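Local coordinates for hypothetical protein XAC2396 (Xanthomonas axonopodis pv. citri, PDB 2G3W) that is of unknown function but builds a compact fold around a variation of the PD-(D/E)XK nuclease motif, at residues Pro33-Thr36 with Asp37-Met41; Glu133-Ser136 with Gln137-Glu140. One frame throughout, in Å; residues are numbered along the deposited sequence.

How the interactions relate
Two helix N-termini illustrate how one capping principle is met with different chemistry. Interaction 1 (33-41) starts helix 37-49 after strand 21-31, outermost in the sheet of this chain, and interaction 2 (133-140) starts helix 136-143 after the central strand 129-133. Both are partly buried, with an exposed cap residue: threonine offers a hydroxyl in the first, aspartate a carboxylate in the second. Beside its cap, interaction 1 places a buried glutamate in a salt bridge, whereas interaction 2 places a leucine against a threonine methyl. The two helices meet directly, since Glu38 OE2 lies 2.8 Å from Thr139 OG1, a probable hydrogen bond.

Interaction 1 of 2, residues Pro33-Thr36 with Asp37-Met41; sequences PSET and DERLM
A threonine N-cap opens helix 37-49, with Thr36 meeting Arg39 in the first turn. Thr36 OG1 accepts from Arg39 N at 3.0 Å, in a nearly straight bond. The hydroxyl is set for this by a chi1 of 54°, which tucks OG1 between the backbone N and the carbonyl carbon and brings it over the first turn. The same oxygen has a water 2.7 Å away, and that water donates to Glu38 OE1, tying the cap to a side chain of the first turn; the other carboxylate oxygen, Glu38 OE2, turns to Thr139. Thr36 O then takes Leu40 N at 2.9 Å, the first full turn of backbone bonding.

Beside the cap, the extended chains of Glu35 and Arg39 cross at about a right angle. Glu35 OE2 reaches the guanidinium edge, in its plane, and forms a salt bridge with Arg39 NH1 at 3.1 Å; the hydrogen bond within it is weak, bent to 135°. The carboxylate and guanidinium planes are turned 59° apart. Each charge has a second partner, Arg43 for Glu35 and Asp68 for Arg39, so the pair belongs to a wider ionic network. Glu35 OE1 lies 3.8 Å from Leu40 CD1, bringing the carboxylate of the buried Glu35 against a hydrocarbon branch. A side-chain hydroxyl that receives an amide of the first turn is the hallmark of the helix N-cap, here at a strand-loop-helix junction.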
loop_
_atom_site.group_PDB
_atom_site.type_symbol
_atom_site.label_atom_id
_atom_site.label_comp_id
_atom_site.label_asym_id
_atom_site.label_seq_id
_atom_site.Cartn_x
_atom_site.Cartn_y
_atom_site.Cartn_z
ATOM N N PRO A 33 -4.281 -32.610 7.516
ATOM C CA PRO A 33 -3.193 -33.095 8.372
ATOM C C PRO A 33 -1.842 -32.387 8.152
ATOM O O PRO A 33 -1.068 -32.297 9.087
ATOM C CB PRO A 33 -3.107 -34.585 8.020
ATOM C CG PRO A 33 -4.446 -34.919 7.503
ATOM C CD PRO A 33 -4.931 -33.713 6.783
ATOM N N SER A 34 -1.576 -31.866 6.952
ATOM C CA SER A 34 -0.328 -31.120 6.693
ATOM C C SER A 34 -0.402 -29.606 6.985
ATOM O O SER A 34 0.607 -28.864 6.836
ATOM C CB SER A 34 0.179 -31.379 5.257
ATOM O OG SER A 34 0.567 -32.737 5.083
ATOM N N GLU A 35 -1.575 -29.139 7.423
ATOM C CA GLU A 35 -1.802 -27.710 7.674
ATOM C C GLU A 35 -1.597 -27.397 9.142
ATOM O O GLU A 35 -2.269 -27.978 9.997
ATOM C CB GLU A 35 -3.226 -27.319 7.244
ATOM C CG GLU A 35 -3.614 -25.844 7.475
ATOM C CD GLU A 35 -4.955 -25.525 6.829
ATOM O OE1 GLU A 35 -5.809 -26.431 6.842
ATOM O OE2 GLU A 35 -5.167 -24.400 6.294
ATOM N N THR A 36 -0.674 -26.483 9.434
ATOM C CA THR A 36 -0.375 -26.105 10.828
ATOM C C THR A 36 -1.516 -25.288 11.386
ATOM O O THR A 36 -2.315 -24.713 10.616
ATOM C CB THR A 36 0.893 -25.229 10.950
ATOM O OG1 THR A 36 0.780 -24.086 10.079
ATOM C CG2 THR A 36 2.154 -26.029 10.626
ATOM N N ASP A 37 -1.573 -25.190 12.712
ATOM C CA ASP A 37 -2.504 -24.258 13.381
ATOM C C ASP A 37 -2.345 -22.815 12.894
ATOM O O ASP A 37 -3.327 -22.115 12.638
ATOM C CB ASP A 37 -2.290 -24.320 14.893
ATOM C CG ASP A 37 -2.726 -25.629 15.487
ATOM O OD1 ASP A 37 -3.316 -26.494 14.790
ATOM O OD2 ASP A 37 -2.493 -25.795 16.684
ATOM N N GLU A 38 -1.096 -22.369 12.778
ATOM C CA GLU A 38 -0.779 -21.061 12.217
ATOM C C GLU A 38 -1.394 -20.870 10.811
ATOM O O GLU A 38 -2.057 -19.877 10.576
ATOM C CB GLU A 38 0.740 -20.872 12.140
ATOM C CG GLU A 38 1.185 -19.544 11.503
ATOM C CD GLU A 38 2.717 -19.337 11.493
ATOM O OE1 GLU A 38 3.473 -20.306 11.701
ATOM O OE2 GLU A 38 3.173 -18.194 11.277
ATOM N N ARG A 39 -1.158 -21.799 9.881
ATOM C CA ARG A 39 -1.713 -21.668 8.505
ATOM C C ARG A 39 -3.223 -21.653 8.549
ATOM O O ARG A 39 -3.854 -20.847 7.847
ATOM C CB ARG A 39 -1.287 -22.836 7.613
ATOM C CG ARG A 39 -1.532 -22.561 6.119
ATOM C CD ARG A 39 -1.092 -23.771 5.303
ATOM N NE ARG A 39 -1.211 -23.527 3.865
ATOM C CZ ARG A 39 -2.357 -23.464 3.194
ATOM N NH1 ARG A 39 -3.533 -23.660 3.823
ATOM N NH2 ARG A 39 -2.324 -23.230 1.875
ATOM N N LEU A 40 -3.824 -22.509 9.388
ATOM C CA LEU A 40 -5.301 -22.486 9.504
ATOM C C LEU A 40 -5.813 -21.103 9.932
ATOM O O LEU A 40 -6.807 -20.575 9.396
ATOM C CB LEU A 40 -5.801 -23.590 10.455
ATOM C CG LEU A 40 -7.320 -23.642 10.285
ATOM C CD1 LEU A 40 -7.768 -24.923 9.698
ATOM C CD2 LEU A 40 -8.078 -23.243 11.541
HETATM N N MSE A 41 -5.153 -20.499 10.905
HETATM C CA MSE A 41 -5.595 -19.202 11.401
HETATM C C MSE A 41 -5.334 -18.085 10.363
HETATM O O MSE A 41 -6.085 -17.112 10.279
HETATM C CB MSE A 41 -4.982 -18.872 12.802
HETATM C CG MSE A 41 -5.400 -19.860 13.921
HETATM SE SE MSE A 41 -7.306 -19.777 14.209
HETATM C CE MSE A 41 -7.374 -17.984 14.927
HETATM O O HOH W 1 3.145 -22.769 9.937
#

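Interaction 2 of 2, residues Glu133-Ser136 with Gln137-Glu140; sequences ELDS and QATE
Asp135 is the N-cap of helix 136-143, meeting Gln137 and Ala138 where strand 129-133 gives way to the helix. Its capping bonds all end on one carboxylate oxygen. OD1 of Asp135 accepts from Ala138 N at 3.0 Å through its anti lone pair, and more weakly from Gln137 N at 2.8 Å, where the angle falls to 123°. With CG anti to the backbone N (chi1 -179°), the carboxylate swings forward over the first turn and can serve both amides. Its negative charge would also be expected to interact favourably with the helix dipole.

Backbone bonding takes over from the cap. Asp135 O receives Thr139 N at 3.2 Å, almost straight and in the carbonyl plane, while Ala138 N makes only a weak bond to the same oxygen. Ser136 O receives Glu140 N at 3.1 Å from above its carbonyl plane.

The apolar part is a methyl contact: Leu134 and Thr139 cross at about a right angle, with Thr139 CG2 resting 3.7 Å from Leu134 CB. Both residues also pack on Val42 of helix 37-49, so the leucine joins the end of the strand to two helices. On the other branch of the threonine, OG1 probably bonds to Glu38 and lies 3.0 Å from Ser136 O, a second acceptor within reach of its single proton.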
loop_
_atom_site.group_PDB
_atom_site.type_symbol
_atom_site.label_atom_id
_atom_site.label_comp_id
_atom_site.label_asym_id
_atom_site.label_seq_id
_atom_site.Cartn_x
_atom_site.Cartn_y
_atom_site.Cartn_z
ATOM N N GLU A 133 1.714 -9.047 2.828
ATOM C CA GLU A 133 2.593 -9.748 3.760
ATOM C C GLU A 133 2.115 -9.475 5.183
ATOM O O GLU A 133 1.854 -8.321 5.543
ATOM C CB GLU A 133 4.039 -9.297 3.632
ATOM C CG GLU A 133 4.854 -9.891 4.767
ATOM C CD GLU A 133 6.333 -9.780 4.576
ATOM O OE1 GLU A 133 6.772 -9.218 3.553
ATOM O OE2 GLU A 133 7.076 -10.292 5.449
ATOM N N LEU A 134 2.016 -10.552 5.960
ATOM C CA LEU A 134 1.688 -10.477 7.374
ATOM C C LEU A 134 2.933 -10.785 8.204
ATOM O O LEU A 134 3.696 -11.675 7.865
ATOM C CB LEU A 134 0.627 -11.520 7.686
ATOM C CG LEU A 134 -0.583 -11.556 6.757
ATOM C CD1 LEU A 134 -1.540 -12.746 7.146
ATOM C CD2 LEU A 134 -1.317 -10.201 6.776
ATOM N N ASP A 135 3.102 -10.065 9.307
ATOM C CA ASP A 135 4.214 -10.282 10.231
ATOM C C ASP A 135 4.154 -11.707 10.759
ATOM O O ASP A 135 3.122 -12.117 11.291
ATOM C CB ASP A 135 4.096 -9.304 11.397
ATOM C CG ASP A 135 5.258 -9.443 12.408
ATOM O OD1 ASP A 135 5.199 -10.339 13.253
ATOM O OD2 ASP A 135 6.230 -8.661 12.346
ATOM N N SER A 136 5.256 -12.447 10.641
ATOM C CA SER A 136 5.266 -13.868 11.023
ATOM C C SER A 136 5.096 -14.086 12.525
ATOM O O SER A 136 4.606 -15.126 12.956
ATOM C CB SER A 136 6.555 -14.558 10.573
ATOM O OG SER A 136 7.685 -13.873 11.054
ATOM N N GLN A 137 5.546 -13.134 13.336
ATOM C CA GLN A 137 5.413 -13.303 14.784
ATOM C C GLN A 137 3.948 -13.170 15.184
ATOM O O GLN A 137 3.474 -13.869 16.078
ATOM C CB GLN A 137 6.296 -12.332 15.542
ATOM C CG GLN A 137 7.729 -12.797 15.581
ATOM C CD GLN A 137 8.627 -11.819 16.265
ATOM O OE1 GLN A 137 8.726 -10.654 15.853
ATOM N NE2 GLN A 137 9.293 -12.273 17.321
ATOM N N ALA A 138 3.233 -12.300 14.479
ATOM C CA ALA A 138 1.794 -12.104 14.732
ATOM C C ALA A 138 0.937 -13.307 14.299
ATOM O O ALA A 138 0.051 -13.742 15.043
ATOM C CB ALA A 138 1.298 -10.783 14.072
ATOM N N THR A 139 1.221 -13.865 13.118
ATOM C CA THR A 139 0.530 -15.059 12.643
ATOM C C THR A 139 0.792 -16.233 13.594
ATOM O O THR A 139 -0.116 -17.019 13.899
ATOM C CB THR A 139 0.884 -15.398 11.154
ATOM O OG1 THR A 139 2.304 -15.543 11.004
ATOM C CG2 THR A 139 0.433 -14.255 10.235
ATOM N N GLU A 140 2.019 -16.324 14.106
ATOM C CA GLU A 140 2.348 -17.411 15.025
ATOM C C GLU A 140 1.606 -17.276 16.363
ATOM O O GLU A 140 1.144 -18.275 16.935
ATOM C CB GLU A 140 3.853 -17.491 15.212
ATOM C CG GLU A 140 4.300 -18.716 15.987
ATOM C CD GLU A 140 5.802 -18.820 16.017
ATOM O OE1 GLU A 140 6.453 -18.024 15.299
ATOM O OE2 GLU A 140 6.324 -19.681 16.753
HETATM O O HOH W 2 7.131 -17.361 13.056
#